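Local coordinates for genome polyprotein (Chicken sicinivirus JSY, PDB 6QWT) that is the 3Dpol part of a longer viral polyprotein, an RNA-dependent RNA polymerase that probably copies the viral RNA genome, at residues 173-177 with 291-295; 25-30 with 442-447; 83-89 with 191-197; 63-69 with 352-358. All blocks are in the same frame, centred on the assembly; numbering follows the deposited sequence.

The four contacts illustrate how a right-hand polymerase joins distant parts of one chain. Contact 1 is a surface contact of low buried area, although it lies nearest the centre of the molecule, and it is held by two direct but weak hydrogen bonds. Contacts 2, 3 and 4 are partly buried and mainly apolar: each sets a loop or short strand against a helix, with an aromatic ring meeting methyl groups. No element recurs between contacts, yet helices 243-256 and 298-316 border both contact 3 and contact 4. Contact 2, lying across the chain's centre from contacts 3 and 4, ties the N-terminal region to the C-terminal helices, and the other three are nested within the loop it closes.

Contact 1 (173-177 with 291-295); sequences RLIEA and GGNPS
Strand 174-177 and the loop 291-295 come closest at Glu176 and Pro294, whose CA atoms lie 5.7 Å apart. A weak backbone bond of 3.4 Å runs from Glu176 N to Ser295 O, nearly straight at 167°. The junction is light; the strand pairs with strand 152-157 along its other edge, and Glu176 N, which points away from that pairing, meets the loop. Ser295 adds a second weak link: Ser295 OG donates to Leu174 O, also at 3.4 Å, so that the serine meets the strand through both its carbonyl and its hydroxyl. Beside these bonds, Glu176 crosses Pro294 at about a right angle. Glu176 CB stands 3.9 Å from Pro294 CB. The extended glutamate chain carries Glu176 OE1 to within 3.7 Å of Pro294 CA. The contact is therefore made by the aliphatic stem and one carboxylate oxygen; the other, OE2, is held by Thr155 OG1 and His280 ND1, which would fix the rotation of the carboxylate. CG sits anti to the carbonyl carbon and beside the backbone N (chi1 -38°), a setting that carries the chain across Pro294. Pro294 in turn packs on Tyr153, Ser278 and His280 of the neighbouring strands. The residue after Ser295 is not modelled, consistent with a mobile loop. By sequence, 291-295 matches the motif B loop of viral RNA polymerases and 173-177 the end of motif F, so the contact probably joins the palm's motif B loop to the fingers' motif F strand, close to the active site as in related polymerases.

Contact 2 (25-30 with 442-447); sequences PAYGAF and TVQAQC
Ala29 and Phe30 meet the first turn of the segment 442-447 through apolar groups. Thr442 CG2 lies over one face of the Phe30 ring, 4.2 Å from its centroid and 25° off the normal, toward the rim, in a CH-pi contact. At the edge of the same ring Val443 CG2 touches Phe30 CE2 at 3.9 Å. Val443 divides its methyls between two partners: with CG1 anti to the backbone N (chi1 166°), that branch reaches Ala26 CB at 4.1 Å while CG2 is left for the phenylalanine. Ala26 CB also rests 3.7 Å from Cys447 SG, and Ala29 CB meets Gln446 CB at 3.9 Å. The glutamine chain bends at chi2, and its CG packs on the backbone of the turn at Gly28 and Ala29, 3.5 Å from Ala29 N. Such a contact is characteristic of picornaviral 3Dpol, where the N-terminal index finger reaches across to the thumb and encloses the active site; helix 433-449 belongs to the thumb. One step out, a type I turn from Ala26 to Ala29, closed by Ala29 N to Ala26 O at 3.0 Å, brings both alanine methyls up against the helix. Pro25 O accepts a CA-H...O contact from Cys447 CA at 3.5 Å, and a hydrogen bond from Ser450 OG. Further out, Phe417 packs against Pro25, Ala26 and Cys447 together, and Thr442 OG1 is engaged by Lys438 O, leaving its methyl for the ring.

Contact 3 (83-89 with 191-197); sequences FPPLHTL and GGLFEAM
Segment 83-89 runs close over the start of helix 191-198, with His87 CA 5.2 Å from Gly192 CA and Leu89 CA 5.5 Å from Gly191 CA. Gly191 and Gly192, without side chains, admit Leu89 CG and His87 O, the latter in a CA-H...O contact of 3.3 Å from Gly192 CA. A water donates to that carbonyl and accepts from Leu193 N in the helix's first turn. Past the glycines the contact becomes apolar. Leu86 CD1 touches Leu193 CD1 at 3.9 Å, and that same Leu193 methyl lies over one face of the Phe83 ring, 4.1 Å from its centroid. Leu193 has CG anti to the backbone N (chi1 178°), which turns its end toward the ring. Met197 meets the ring's edge, its CG 4.1 Å from Phe83 CZ, with the sulfur obliquely placed in a Met-aromatic contact. Leu89 CD2 crosses the carboxylate end of Glu195 at a slant, and Glu195 OE2 is held by Thr98 OG1. Phe83 also stacks on Tyr204. Short, weakly bonded strand 86-87 pairs in parallel with 257-258, and Ile256 packs on Phe83 and Leu86; the contact thus joins this segment to helices 191-198 and 243-256, probably near the fingers-palm border.

Contact 4 (63-69 with 352-358); sequences IDEPWPS and FYHSQTN
Trp67 and Phe352 are brought together by two different torsions: the tryptophan has CG between its backbone N and carbonyl carbon (chi1 42°), while the phenylalanine sends CG away from its N, beside the carbonyl carbon. The rings form an offset edge-to-face pair, with the Phe352 edge toward the face of the indole, the centroids of the indole five-membered ring and the Phe352 ring 5.6 Å apart, planes at 66°. Phe352 CZ reaches Trp67 CD1 at 3.7 Å. Elsewhere on the indole, Thr357 CG2 stands over the six-membered ring, 4.0 Å from its centroid and 15° off the normal, a CH-pi contact over the face, nearest the CZ2 side. Thr357 can offer that methyl because its OG1 is turned the other way, to Tyr353 O at 2.8 Å. Thr357 N bonds to the same carbonyl from the opposite face of its plane, so the first residue past the helix is tied twice to its last turn. On the flank, Ile63 CD1 packs on Thr357 CA at 3.7 Å, and the bent side chain of Gln356 carries OE1 to 3.7 Å from Trp67 CB. The indole NE1 is bonded to Ser314 OG and Ser69 OG to Ser314 O, so Ser314 of helix 298-316 takes up both of these polar groups, and Val244 and Val245 pack against the tryptophan. Helix 346-356 links strands 335-340 and 360-362 of the antiparallel palm sheet, consistent with motif D, and the contact joins the loop before helix 70-81 to this palm helix.

Contact 1 (173-177 with 291-295)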
loop_
_atom_site.group_PDB
_atom_site.type_symbol
_atom_site.label_atom_id
_atom_site.label_comp_id
_atom_site.label_asym_id
_atom_site.label_seq_id
_atom_site.Cartn_x
_atom_site.Cartn_y
_atom_site.Cartn_z
ATOM N N ARG A 173 3.055 -6.193 12.023
ATOM C CA ARG A 173 3.747 -5.488 10.960
ATOM C C ARG A 173 4.293 -4.155 11.463
ATOM O O ARG A 173 3.970 -3.683 12.558
ATOM C CB ARG A 173 2.815 -5.266 9.767
ATOM C CG ARG A 173 2.180 -6.542 9.234
ATOM C CD ARG A 173 1.537 -6.314 7.877
ATOM N NE ARG A 173 0.263 -5.609 7.990
ATOM C CZ ARG A 173 -0.268 -4.872 7.023
ATOM N NH1 ARG A 173 0.366 -4.742 5.867
ATOM N NH2 ARG A 173 -1.434 -4.263 7.211
ATOM N N LEU A 174 5.144 -3.550 10.643
ATOM C CA LEU A 174 5.705 -2.239 10.921
ATOM C C LEU A 174 5.001 -1.188 10.076
ATOM O O LEU A 174 4.605 -1.455 8.937
ATOM C CB LEU A 174 7.206 -2.216 10.634
ATOM C CG LEU A 174 8.064 -3.177 11.453
ATOM C CD1 LEU A 174 9.389 -3.420 10.751
ATOM C CD2 LEU A 174 8.284 -2.626 12.851
ATOM N N ILE A 175 4.831 0.000 10.645
ATOM C CA ILE A 175 4.341 1.163 9.916
ATOM C C ILE A 175 5.381 2.263 10.060
ATOM O O ILE A 175 5.804 2.584 11.177
ATOM C CB ILE A 175 2.954 1.616 10.414
ATOM C CG1 ILE A 175 2.540 2.931 9.746
ATOM C CG2 ILE A 175 2.918 1.733 11.930
ATOM C CD1 ILE A 175 1.127 3.370 10.086
ATOM N N GLU A 176 5.815 2.815 8.929
ATOM C CA GLU A 176 6.898 3.787 8.905
ATOM C C GLU A 176 6.426 5.036 8.178
ATOM O O GLU A 176 5.828 4.944 7.102
ATOM C CB GLU A 176 8.146 3.199 8.232
ATOM C CG GLU A 176 8.381 1.726 8.570
ATOM C CD GLU A 176 9.831 1.298 8.420
ATOM O OE1 GLU A 176 10.103 0.372 7.627
ATOM O OE2 GLU A 176 10.697 1.888 9.099
ATOM N N ALA A 177 6.691 6.197 8.771
ATOM C CA ALA A 177 6.223 7.473 8.248
ATOM C C ALA A 177 7.412 8.375 7.944
ATOM O O ALA A 177 8.295 8.553 8.789
ATOM C CB ALA A 177 5.278 8.160 9.239
ATOM N N GLY A 291 18.419 -1.630 1.027
ATOM C CA GLY A 291 17.407 -2.457 0.407
ATOM C C GLY A 291 16.044 -2.276 1.058
ATOM O O GLY A 291 15.901 -1.687 2.130
ATOM N N GLY A 292 15.016 -2.796 0.384
ATOM C CA GLY A 292 13.644 -2.622 0.837
ATOM C C GLY A 292 13.188 -1.174 0.724
ATOM O O GLY A 292 13.886 -0.310 0.203
ATOM N N ASN A 293 11.980 -0.912 1.233
ATOM C CA ASN A 293 11.389 0.433 1.244
ATOM C C ASN A 293 10.494 0.493 2.470
ATOM O O ASN A 293 9.782 -0.488 2.743
ATOM C CB ASN A 293 10.582 0.699 -0.046
ATOM C CG ASN A 293 10.081 2.160 -0.188
ATOM O OD1 ASN A 293 10.224 2.979 0.706
ATOM N ND2 ASN A 293 9.497 2.470 -1.338
ATOM N N PRO A 294 10.546 1.574 3.258
ATOM C CA PRO A 294 9.513 1.791 4.276
ATOM C C PRO A 294 8.109 1.605 3.723
ATOM O O PRO A 294 7.764 2.134 2.664
ATOM C CB PRO A 294 9.751 3.239 4.701
ATOM C CG PRO A 294 11.224 3.411 4.565
ATOM C CD PRO A 294 11.643 2.558 3.394
ATOM N N SER A 295 7.290 0.882 4.479
ATOM C CA SER A 295 5.926 0.562 4.080
ATOM C C SER A 295 4.951 1.638 4.553
ATOM O O SER A 295 4.837 1.887 5.759
ATOM C CB SER A 295 5.521 -0.795 4.656
ATOM O OG SER A 295 6.116 -1.015 5.928
#

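Contact 2 (25-30 with 442-447)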
loop_
_atom_site.group_PDB
_atom_site.type_symbol
_atom_site.label_atom_id
_atom_site.label_comp_id
_atom_site.label_asym_id
_atom_site.label_seq_id
_atom_site.Cartn_x
_atom_site.Cartn_y
_atom_site.Cartn_z
ATOM N N PRO A 25 -19.516 -2.282 20.891
ATOM C CA PRO A 25 -20.821 -2.809 21.333
ATOM C C PRO A 25 -21.292 -4.037 20.562
ATOM O O PRO A 25 -22.272 -4.665 20.980
ATOM C CB PRO A 25 -21.773 -1.625 21.110
ATOM C CG PRO A 25 -20.897 -0.422 21.189
ATOM C CD PRO A 25 -19.586 -0.840 20.587
ATOM N N ALA A 26 -20.633 -4.398 19.459
ATOM C CA ALA A 26 -21.008 -5.563 18.670
ATOM C C ALA A 26 -20.042 -6.728 18.855
ATOM O O ALA A 26 -20.053 -7.666 18.052
ATOM C CB ALA A 26 -21.105 -5.188 17.190
ATOM N N TYR A 27 -19.234 -6.703 19.922
ATOM C CA TYR A 27 -18.104 -7.625 20.038
ATOM C C TYR A 27 -18.524 -9.097 20.038
ATOM O O TYR A 27 -17.760 -9.953 19.585
ATOM C CB TYR A 27 -17.297 -7.321 21.302
ATOM C CG TYR A 27 -16.272 -8.388 21.602
ATOM C CD1 TYR A 27 -16.519 -9.373 22.549
ATOM C CD2 TYR A 27 -15.064 -8.426 20.917
ATOM C CE1 TYR A 27 -15.588 -10.360 22.815
ATOM C CE2 TYR A 27 -14.125 -9.406 21.179
ATOM C CZ TYR A 27 -14.394 -10.371 22.128
ATOM O OH TYR A 27 -13.461 -11.349 22.392
ATOM N N GLY A 28 -19.695 -9.428 20.555
ATOM C CA GLY A 28 -20.008 -10.843 20.524
ATOM C C GLY A 28 -20.665 -11.372 19.263
ATOM O O GLY A 28 -21.010 -12.558 19.222
ATOM N N ALA A 29 -20.823 -10.543 18.224
ATOM C CA ALA A 29 -21.713 -10.877 17.111
ATOM C C ALA A 29 -21.248 -12.109 16.340
ATOM O O ALA A 29 -22.068 -12.962 15.978
ATOM C CB ALA A 29 -21.838 -9.678 16.169
ATOM N N PHE A 30 -19.956 -12.218 16.066
ATOM C CA PHE A 30 -19.394 -13.306 15.283
ATOM C C PHE A 30 -18.285 -13.989 16.067
ATOM O O PHE A 30 -17.717 -13.401 16.994
ATOM C CB PHE A 30 -18.841 -12.793 13.943
ATOM C CG PHE A 30 -19.853 -12.056 13.117
ATOM C CD1 PHE A 30 -20.682 -12.738 12.240
ATOM C CD2 PHE A 30 -19.983 -10.680 13.221
ATOM C CE1 PHE A 30 -21.618 -12.062 11.481
ATOM C CE2 PHE A 30 -20.918 -9.998 12.465
ATOM C CZ PHE A 30 -21.737 -10.691 11.594
ATOM N N THR A 442 -27.393 -9.538 12.474
ATOM C CA THR A 442 -26.544 -10.117 13.511
ATOM C C THR A 442 -25.855 -9.031 14.329
ATOM O O THR A 442 -25.755 -9.137 15.558
ATOM C CB THR A 442 -25.512 -11.052 12.884
ATOM O OG1 THR A 442 -26.182 -12.052 12.110
ATOM C CG2 THR A 442 -24.676 -11.733 13.962
ATOM N N VAL A 443 -25.384 -7.974 13.668
ATOM C CA VAL A 443 -24.732 -6.880 14.376
ATOM C C VAL A 443 -25.731 -6.145 15.262
ATOM O O VAL A 443 -25.411 -5.755 16.391
ATOM C CB VAL A 443 -24.054 -5.936 13.367
ATOM C CG1 VAL A 443 -23.671 -4.618 14.025
ATOM C CG2 VAL A 443 -22.834 -6.614 12.750
ATOM N N GLN A 444 -26.963 -5.963 14.775
ATOM C CA GLN A 444 -27.960 -5.222 15.540
ATOM C C GLN A 444 -28.359 -5.966 16.809
ATOM O O GLN A 444 -28.553 -5.348 17.863
ATOM C CB GLN A 444 -29.187 -4.948 14.674
ATOM C CG GLN A 444 -30.363 -4.364 15.437
ATOM C CD GLN A 444 -31.107 -3.324 14.635
ATOM O OE1 GLN A 444 -31.615 -3.608 13.552
ATOM N NE2 GLN A 444 -31.171 -2.105 15.160
ATOM N N ALA A 445 -28.490 -7.290 16.732
ATOM C CA ALA A 445 -28.892 -8.055 17.908
ATOM C C ALA A 445 -27.835 -7.976 19.002
ATOM O O ALA A 445 -28.163 -7.839 20.185
ATOM C CB ALA A 445 -29.171 -9.508 17.524
ATOM N N GLN A 446 -26.556 -8.047 18.623
ATOM C CA GLN A 446 -25.490 -7.936 19.612
ATOM C C GLN A 446 -25.419 -6.528 20.190
ATOM O O GLN A 446 -25.246 -6.358 21.402
ATOM C CB GLN A 446 -24.152 -8.331 18.990
ATOM C CG GLN A 446 -23.027 -8.484 19.998
ATOM C CD GLN A 446 -23.267 -9.628 20.963
ATOM O OE1 GLN A 446 -23.449 -10.775 20.554
ATOM N NE2 GLN A 446 -23.270 -9.320 22.257
ATOM N N CYS A 447 -25.555 -5.507 19.337
ATOM C CA CYS A 447 -25.508 -4.127 19.810
ATOM C C CYS A 447 -26.634 -3.836 20.793
ATOM O O CYS A 447 -26.459 -3.059 21.741
ATOM C CB CYS A 447 -25.581 -3.162 18.628
ATOM S SG CYS A 447 -24.096 -3.095 17.615
#

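Contact 3 (83-89 with 191-197)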
loop_
_atom_site.group_PDB
_atom_site.type_symbol
_atom_site.label_atom_id
_atom_site.label_comp_id
_atom_site.label_asym_id
_atom_site.label_seq_id
_atom_site.Cartn_x
_atom_site.Cartn_y
_atom_site.Cartn_z
ATOM N N PHE A 83 5.927 6.637 -21.187
ATOM C CA PHE A 83 5.764 7.929 -20.537
ATOM C C PHE A 83 6.272 9.042 -21.449
ATOM O O PHE A 83 7.368 8.920 -22.014
ATOM C CB PHE A 83 6.529 7.972 -19.212
ATOM C CG PHE A 83 5.854 7.246 -18.085
ATOM C CD1 PHE A 83 6.489 6.191 -17.446
ATOM C CD2 PHE A 83 4.595 7.628 -17.648
ATOM C CE1 PHE A 83 5.876 5.521 -16.401
ATOM C CE2 PHE A 83 3.980 6.963 -16.602
ATOM C CZ PHE A 83 4.621 5.907 -15.979
ATOM N N PRO A 84 5.526 10.128 -21.616
ATOM C CA PRO A 84 6.089 11.325 -22.237
ATOM C C PRO A 84 6.982 12.044 -21.244
ATOM O O PRO A 84 7.082 11.619 -20.083
ATOM C CB PRO A 84 4.843 12.155 -22.580
ATOM C CG PRO A 84 3.876 11.790 -21.510
ATOM C CD PRO A 84 4.124 10.327 -21.207
ATOM N N PRO A 85 7.665 13.113 -21.651
ATOM C CA PRO A 85 8.408 13.909 -20.666
ATOM C C PRO A 85 7.491 14.383 -19.547
ATOM O O PRO A 85 6.411 14.926 -19.793
ATOM C CB PRO A 85 8.955 15.079 -21.492
ATOM C CG PRO A 85 9.065 14.527 -22.878
ATOM C CD PRO A 85 7.924 13.558 -23.035
ATOM N N LEU A 86 7.912 14.136 -18.309
ATOM C CA LEU A 86 7.168 14.542 -17.128
ATOM C C LEU A 86 7.892 15.686 -16.432
ATOM O O LEU A 86 9.096 15.890 -16.609
ATOM C CB LEU A 86 6.982 13.368 -16.159
ATOM C CG LEU A 86 6.206 12.161 -16.685
ATOM C CD1 LEU A 86 6.298 11.009 -15.698
ATOM C CD2 LEU A 86 4.754 12.519 -16.960
ATOM N N HIS A 87 7.140 16.434 -15.629
ATOM C CA HIS A 87 7.652 17.628 -14.977
ATOM C C HIS A 87 7.441 17.533 -13.473
ATOM O O HIS A 87 6.748 16.645 -12.969
ATOM C CB HIS A 87 6.984 18.893 -15.533
ATOM C CG HIS A 87 7.347 19.183 -16.956
ATOM N ND1 HIS A 87 8.289 20.127 -17.306
ATOM C CD2 HIS A 87 6.907 18.639 -18.118
ATOM C CE1 HIS A 87 8.408 20.157 -18.622
ATOM N NE2 HIS A 87 7.583 19.265 -19.136
ATOM N N THR A 88 8.060 18.464 -12.757
ATOM C CA THR A 88 7.930 18.547 -11.313
ATOM C C THR A 88 6.766 19.462 -10.944
ATOM O O THR A 88 6.359 20.340 -11.711
ATOM C CB THR A 88 9.230 19.051 -10.674
ATOM O OG1 THR A 88 9.435 20.431 -11.001
ATOM C CG2 THR A 88 10.415 18.235 -11.169
ATOM N N LEU A 89 6.215 19.229 -9.759
ATOM C CA LEU A 89 5.186 20.094 -9.209
ATOM C C LEU A 89 5.828 21.231 -8.428
ATOM O O LEU A 89 6.889 21.069 -7.818
ATOM C CB LEU A 89 4.241 19.314 -8.291
ATOM C CG LEU A 89 3.373 18.217 -8.905
ATOM C CD1 LEU A 89 2.345 17.740 -7.890
ATOM C CD2 LEU A 89 2.692 18.707 -10.176
ATOM N N GLY A 191 5.802 14.344 -8.487
ATOM C CA GLY A 191 4.384 14.655 -8.590
ATOM C C GLY A 191 3.844 14.509 -10.000
ATOM O O GLY A 191 2.698 14.095 -10.195
ATOM N N GLY A 192 4.655 14.858 -11.002
ATOM C CA GLY A 192 4.250 14.626 -12.379
ATOM C C GLY A 192 4.019 13.156 -12.672
ATOM O O GLY A 192 3.058 12.792 -13.354
ATOM N N LEU A 193 4.893 12.289 -12.154
ATOM C CA LEU A 193 4.665 10.855 -12.280
ATOM C C LEU A 193 3.431 10.421 -11.497
ATOM O O LEU A 193 2.615 9.639 -12.000
ATOM C CB LEU A 193 5.898 10.084 -11.810
ATOM C CG LEU A 193 5.807 8.555 -11.829
ATOM C CD1 LEU A 193 5.681 8.026 -13.253
ATOM C CD2 LEU A 193 7.010 7.946 -11.134
ATOM N N PHE A 194 3.273 10.929 -10.269
ATOM C CA PHE A 194 2.109 10.567 -9.463
ATOM C C PHE A 194 0.818 10.999 -10.144
ATOM O O PHE A 194 -0.165 10.252 -10.152
ATOM C CB PHE A 194 2.212 11.189 -8.068
ATOM C CG PHE A 194 3.390 10.697 -7.265
ATOM C CD1 PHE A 194 4.009 9.495 -7.572
ATOM C CD2 PHE A 194 3.879 11.443 -6.200
ATOM C CE1 PHE A 194 5.094 9.047 -6.834
ATOM C CE2 PHE A 194 4.961 10.999 -5.458
ATOM C CZ PHE A 194 5.571 9.800 -5.777
ATOM N N GLU A 195 0.802 12.203 -10.724
ATOM C CA GLU A 195 -0.365 12.655 -11.474
ATOM C C GLU A 195 -0.718 11.671 -12.581
ATOM O O GLU A 195 -1.880 11.273 -12.729
ATOM C CB GLU A 195 -0.103 14.036 -12.069
ATOM C CG GLU A 195 -0.365 15.194 -11.135
ATOM C CD GLU A 195 -0.323 16.523 -11.859
ATOM O OE1 GLU A 195 0.478 16.660 -12.809
ATOM O OE2 GLU A 195 -1.094 17.427 -11.488
ATOM N N ALA A 196 0.283 11.260 -13.364
ATOM C CA ALA A 196 0.022 10.413 -14.521
ATOM C C ALA A 196 -0.512 9.047 -14.110
ATOM O O ALA A 196 -1.369 8.476 -14.796
ATOM C CB ALA A 196 1.297 10.261 -15.353
ATOM N N MET A 197 -0.027 8.506 -12.992
ATOM C CA MET A 197 -0.392 7.154 -12.585
ATOM C C MET A 197 -1.615 7.128 -11.674
ATOM O O MET A 197 -2.540 6.343 -11.903
ATOM C CB MET A 197 0.794 6.477 -11.893
ATOM C CG MET A 197 1.994 6.291 -12.800
ATOM S SD MET A 197 3.364 5.472 -11.976
ATOM C CE MET A 197 2.649 3.867 -11.621
HETATM O O HOH W 1 7.403 14.157 -11.410
#

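Contact 4 (63-69 with 352-358)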
loop_
_atom_site.group_PDB
_atom_site.type_symbol
_atom_site.label_atom_id
_atom_site.label_comp_id
_atom_site.label_asym_id
_atom_site.label_seq_id
_atom_site.Cartn_x
_atom_site.Cartn_y
_atom_site.Cartn_z
ATOM N N ILE A 63 20.536 -7.367 -2.547
ATOM C CA ILE A 63 21.116 -7.688 -3.846
ATOM C C ILE A 63 21.502 -6.384 -4.529
ATOM O O ILE A 63 20.662 -5.496 -4.719
ATOM C CB ILE A 63 20.152 -8.517 -4.706
ATOM C CG1 ILE A 63 19.825 -9.834 -3.997
ATOM C CG2 ILE A 63 20.764 -8.786 -6.074
ATOM C CD1 ILE A 63 18.685 -10.608 -4.622
ATOM N N ASP A 64 22.782 -6.267 -4.886
ATOM C CA ASP A 64 23.326 -5.069 -5.511
ATOM C C ASP A 64 23.497 -5.197 -7.014
ATOM O O ASP A 64 23.510 -4.180 -7.712
ATOM C CB ASP A 64 24.685 -4.723 -4.892
ATOM C CG ASP A 64 24.556 -3.890 -3.643
ATOM O OD1 ASP A 64 23.805 -2.890 -3.674
ATOM O OD2 ASP A 64 25.197 -4.237 -2.630
ATOM N N GLU A 65 23.649 -6.412 -7.527
ATOM C CA GLU A 65 23.893 -6.577 -8.947
ATOM C C GLU A 65 22.665 -7.141 -9.647
ATOM O O GLU A 65 21.970 -7.997 -9.086
ATOM C CB GLU A 65 25.091 -7.500 -9.192
ATOM C CG GLU A 65 26.334 -7.101 -8.409
ATOM C CD GLU A 65 26.834 -5.715 -8.776
ATOM O OE1 GLU A 65 26.648 -5.301 -9.943
ATOM O OE2 GLU A 65 27.408 -5.038 -7.895
ATOM N N PRO A 66 22.371 -6.687 -10.861
ATOM C CA PRO A 66 21.174 -7.174 -11.552
ATOM C C PRO A 66 21.341 -8.613 -12.014
ATOM O O PRO A 66 22.412 -9.018 -12.471
ATOM C CB PRO A 66 21.041 -6.218 -12.743
ATOM C CG PRO A 66 22.435 -5.764 -13.007
ATOM C CD PRO A 66 23.106 -5.689 -11.659
ATOM N N TRP A 67 20.267 -9.387 -11.883
ATOM C CA TRP A 67 20.250 -10.711 -12.475
ATOM C C TRP A 67 20.024 -10.589 -13.982
ATOM O O TRP A 67 19.541 -9.560 -14.460
ATOM C CB TRP A 67 19.184 -11.583 -11.811
ATOM C CG TRP A 67 17.862 -10.932 -11.538
ATOM C CD1 TRP A 67 16.727 -11.031 -12.296
ATOM C CD2 TRP A 67 17.518 -10.121 -10.408
ATOM N NE1 TRP A 67 15.704 -10.317 -11.715
ATOM C CE2 TRP A 67 16.164 -9.749 -10.556
ATOM C CE3 TRP A 67 18.225 -9.663 -9.291
ATOM C CZ2 TRP A 67 15.507 -8.942 -9.628
ATOM C CZ3 TRP A 67 17.570 -8.861 -8.373
ATOM C CH2 TRP A 67 16.227 -8.511 -8.546
ATOM N N PRO A 68 20.397 -11.619 -14.758
ATOM C CA PRO A 68 20.451 -11.460 -16.224
ATOM C C PRO A 68 19.192 -10.907 -16.873
ATOM O O PRO A 68 19.295 -10.200 -17.882
ATOM C CB PRO A 68 20.742 -12.888 -16.705
ATOM C CG PRO A 68 21.551 -13.469 -15.614
ATOM C CD PRO A 68 20.979 -12.907 -14.335
ATOM N N SER A 69 18.010 -11.201 -16.336
ATOM C CA SER A 69 16.761 -10.749 -16.934
ATOM C C SER A 69 16.244 -9.447 -16.337
ATOM O O SER A 69 15.183 -8.972 -16.754
ATOM C CB SER A 69 15.690 -11.837 -16.801
ATOM O OG SER A 69 15.326 -12.040 -15.445
ATOM N N PHE A 352 11.707 -19.202 -9.805
ATOM C CA PHE A 352 12.705 -18.239 -10.262
ATOM C C PHE A 352 13.096 -17.281 -9.145
ATOM O O PHE A 352 14.279 -16.959 -8.978
ATOM C CB PHE A 352 12.189 -17.450 -11.467
ATOM C CG PHE A 352 13.018 -16.233 -11.778
ATOM C CD1 PHE A 352 14.161 -16.342 -12.556
ATOM C CD2 PHE A 352 12.676 -14.990 -11.267
ATOM C CE1 PHE A 352 14.937 -15.231 -12.832
ATOM C CE2 PHE A 352 13.448 -13.875 -11.538
ATOM C CZ PHE A 352 14.580 -13.995 -12.320
ATOM N N TYR A 353 12.110 -16.797 -8.384
ATOM C CA TYR A 353 12.392 -15.884 -7.282
ATOM C C TYR A 353 13.312 -16.529 -6.252
ATOM O O TYR A 353 14.209 -15.871 -5.713
ATOM C CB TYR A 353 11.087 -15.437 -6.622
ATOM C CG TYR A 353 10.422 -14.243 -7.274
ATOM C CD1 TYR A 353 9.127 -13.874 -6.929
ATOM C CD2 TYR A 353 11.086 -13.484 -8.232
ATOM C CE1 TYR A 353 8.510 -12.781 -7.515
ATOM C CE2 TYR A 353 10.476 -12.389 -8.827
ATOM C CZ TYR A 353 9.187 -12.042 -8.464
ATOM O OH TYR A 353 8.568 -10.956 -9.044
ATOM N N HIS A 354 13.102 -17.818 -5.965
ATOM C CA HIS A 354 13.918 -18.498 -4.964
ATOM C C HIS A 354 15.375 -18.595 -5.393
ATOM O O HIS A 354 16.274 -18.549 -4.547
ATOM C CB HIS A 354 13.365 -19.896 -4.691
ATOM C CG HIS A 354 12.010 -19.901 -4.055
ATOM N ND1 HIS A 354 11.077 -20.885 -4.302
ATOM C CD2 HIS A 354 11.431 -19.043 -3.182
ATOM C CE1 HIS A 354 9.979 -20.633 -3.610
ATOM N NE2 HIS A 354 10.168 -19.521 -2.922
ATOM N N SER A 355 15.630 -18.722 -6.695
ATOM C CA SER A 355 16.984 -18.964 -7.173
ATOM C C SER A 355 17.751 -17.692 -7.510
ATOM O O SER A 355 18.985 -17.735 -7.576
ATOM C CB SER A 355 16.949 -19.877 -8.402
ATOM O OG SER A 355 16.501 -19.171 -9.545
ATOM N N GLN A 356 17.065 -16.567 -7.725
ATOM C CA GLN A 356 17.716 -15.338 -8.160
ATOM C C GLN A 356 17.452 -14.135 -7.268
ATOM O O GLN A 356 18.181 -13.143 -7.379
ATOM C CB GLN A 356 17.285 -14.975 -9.591
ATOM C CG GLN A 356 17.683 -15.994 -10.649
ATOM C CD GLN A 356 19.184 -16.088 -10.828
ATOM O OE1 GLN A 356 19.876 -15.074 -10.931
ATOM N NE2 GLN A 356 19.699 -17.312 -10.859
ATOM N N THR A 357 16.431 -14.177 -6.413
ATOM C CA THR A 357 16.096 -13.029 -5.579
ATOM C C THR A 357 15.908 -13.451 -4.129
ATOM O O THR A 357 16.152 -14.607 -3.769
ATOM C CB THR A 357 14.822 -12.337 -6.081
ATOM O OG1 THR A 357 13.683 -13.132 -5.735
ATOM C CG2 THR A 357 14.856 -12.139 -7.595
ATOM N N ASN A 358 15.473 -12.509 -3.294
ATOM C CA ASN A 358 15.070 -12.783 -1.924
ATOM C C ASN A 358 13.555 -12.814 -1.761
ATOM O O ASN A 358 13.067 -12.962 -0.635
ATOM C CB ASN A 358 15.675 -11.741 -0.977
ATOM C CG ASN A 358 17.188 -11.839 -0.886
ATOM O OD1 ASN A 358 17.755 -12.932 -0.916
ATOM N ND2 ASN A 358 17.850 -10.692 -0.777
#